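Local coordinates for endoglucanase (Fervidobacterium pennivorans DSM 9078, PDB 6KDD), which probably hydrolyses beta-glucosidic bonds within glucan chains, as a family 5 glycoside hydrolase, at residues Gln125-Phe130 against Arg166-Thr171. Numbering follows the deposited sequence.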
# COMPACT_ATOMS: atom_id res chain seq x y z
N GLN A 125 -13.87 -5.23 13.80
CA GLN A 125 -15.08 -4.87 13.10
C GLN A 125 -14.96 -5.13 11.61
O GLN A 125 -15.91 -5.61 10.98
CB GLN A 125 -15.41 -3.41 13.36
CG GLN A 125 -15.91 -3.18 14.78
CD GLN A 125 -15.98 -1.70 14.97
OE1 GLN A 125 -16.95 -1.06 14.60
NE2 GLN A 125 -14.91 -1.12 15.50
N ILE A 126 -13.81 -4.77 11.03
CA ILE A 126 -13.69 -4.86 9.58
C ILE A 126 -13.70 -6.34 9.26
O ILE A 126 -14.33 -6.79 8.29
CB ILE A 126 -12.40 -4.19 9.07
CG1 ILE A 126 -12.37 -2.70 9.37
CG2 ILE A 126 -12.19 -4.47 7.57
CD1 ILE A 126 -10.96 -2.09 9.26
N ALA A 127 -12.92 -7.08 10.04
CA ALA A 127 -12.75 -8.51 9.81
C ALA A 127 -14.11 -9.20 9.90
O ALA A 127 -14.40 -10.08 9.08
CB ALA A 127 -11.74 -9.08 10.79
N LYS A 128 -14.95 -8.75 10.83
CA LYS A 128 -16.27 -9.34 11.01
C LYS A 128 -17.16 -8.99 9.83
O LYS A 128 -17.81 -9.86 9.27
CB LYS A 128 -16.93 -8.84 12.30
CG LYS A 128 -16.58 -9.67 13.52
CD LYS A 128 -17.39 -9.33 14.76
CE LYS A 128 -16.98 -10.16 15.96
NZ LYS A 128 -17.04 -9.35 17.20
N PHE A 129 -17.17 -7.70 9.47
CA PHE A 129 -17.95 -7.22 8.34
C PHE A 129 -17.62 -7.95 7.04
O PHE A 129 -18.55 -8.29 6.31
CB PHE A 129 -17.76 -5.70 8.22
CG PHE A 129 -18.73 -5.05 7.26
CD1 PHE A 129 -18.43 -4.96 5.91
CD2 PHE A 129 -19.92 -4.51 7.72
CE1 PHE A 129 -19.33 -4.36 5.04
CE2 PHE A 129 -20.81 -3.90 6.85
CZ PHE A 129 -20.50 -3.81 5.51
N PHE A 130 -16.32 -8.21 6.75
CA PHE A 130 -15.93 -8.79 5.48
C PHE A 130 -15.65 -10.30 5.57
O PHE A 130 -15.04 -10.88 4.68
CB PHE A 130 -14.75 -8.02 4.84
CG PHE A 130 -15.13 -6.65 4.34
CD1 PHE A 130 -15.82 -6.50 3.13
CD2 PHE A 130 -14.78 -5.50 5.04
CE1 PHE A 130 -16.20 -5.23 2.67
CE2 PHE A 130 -15.14 -4.24 4.57
CZ PHE A 130 -15.85 -4.10 3.38
N ARG A 166 -7.90 -13.26 12.81
CA ARG A 166 -7.90 -14.70 12.57
C ARG A 166 -9.09 -15.39 13.24
O ARG A 166 -9.45 -16.50 12.86
CB ARG A 166 -6.59 -15.33 13.03
CG ARG A 166 -5.40 -15.04 12.14
CD ARG A 166 -5.47 -15.88 10.90
NE ARG A 166 -4.41 -15.63 9.93
CZ ARG A 166 -4.61 -15.11 8.72
NH1 ARG A 166 -5.83 -14.75 8.35
NH2 ARG A 166 -3.59 -14.96 7.90
N GLU A 167 -9.69 -14.73 14.23
CA GLU A 167 -10.81 -15.33 14.95
C GLU A 167 -11.99 -15.47 14.00
O GLU A 167 -12.72 -16.46 14.06
CB GLU A 167 -11.27 -14.45 16.12
CG GLU A 167 -10.28 -14.43 17.28
CD GLU A 167 -10.64 -13.53 18.45
OE1 GLU A 167 -9.98 -13.64 19.49
OE2 GLU A 167 -11.59 -12.73 18.34
N SER A 168 -12.20 -14.46 13.15
CA SER A 168 -13.33 -14.45 12.22
C SER A 168 -12.87 -14.74 10.80
O SER A 168 -13.68 -15.16 9.98
CB SER A 168 -14.09 -13.14 12.27
OG SER A 168 -13.22 -12.07 11.89
N ASN A 169 -11.57 -14.55 10.51
CA ASN A 169 -11.03 -14.89 9.20
C ASN A 169 -9.79 -15.77 9.36
O ASN A 169 -8.65 -15.28 9.32
CB ASN A 169 -10.67 -13.64 8.37
CG ASN A 169 -11.84 -12.71 8.11
OD1 ASN A 169 -12.26 -12.58 6.98
ND2 ASN A 169 -12.36 -12.03 9.13
N PRO A 170 -9.97 -17.09 9.54
CA PRO A 170 -8.83 -17.96 9.84
C PRO A 170 -7.78 -18.09 8.73
O PRO A 170 -6.65 -18.44 9.04
CB PRO A 170 -9.53 -19.29 10.16
CG PRO A 170 -10.78 -19.25 9.32
CD PRO A 170 -11.25 -17.82 9.51
N THR A 171 -8.12 -17.81 7.46
CA THR A 171 -7.22 -18.12 6.36
C THR A 171 -6.99 -16.95 5.38
O THR A 171 -6.32 -17.14 4.37
CB THR A 171 -7.72 -19.30 5.50
OG1 THR A 171 -8.99 -18.96 4.94
CG2 THR A 171 -7.78 -20.62 6.26
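Asn169 ND2 donates to the carbonyl O of Ala127 over 2.8 Å, and the N-H...O angle of 166° makes this a nearly straight bond. The acceptor lies within the Asn169 amide plane, whereas the nitrogen stands well above the Ala127 carbonyl plane, 51° out of it, so the approach misses the lone pairs. CG lies opposite the carbonyl carbon about the CA-CB bond (chi1 -60°), which carries the amide to the last turn of helix 112-129. A second, weak and strongly bent bond runs from ND2 to Ser168 OG at 2.9 Å. Both oxygens thus draw on one nitrogen, while Asn169 OD1 accepts from Arg172, which fixes which end of the amide faces the helix. Ala127 CB packs against the same polar pair, 3.4 Å from Asn169 ND2 and 3.5 Å from Ser168 OG; the small methyl lets both polar groups come close to the helix. Replacing Asn169 with leucine would probably leave the Ala127 carbonyl without this donor and Arg172 NE without this acceptor. The backbone of Asn169 is held too: its O receives Arg166 NH1 at 3.0 Å, near the guanidinium plane, and Arg166 also makes a salt bridge to Asp195. Ala127 and Asn169 both touch Phe139, which ties the junction to strand 137-140. The contact therefore joins the last turn of helix 112-129 to the segment where helix 151-168 runs out into a loop, two successive outer helices that flank that strand in the eight-stranded (beta/alpha)8 TIM barrel of the family 5 glycoside hydrolases.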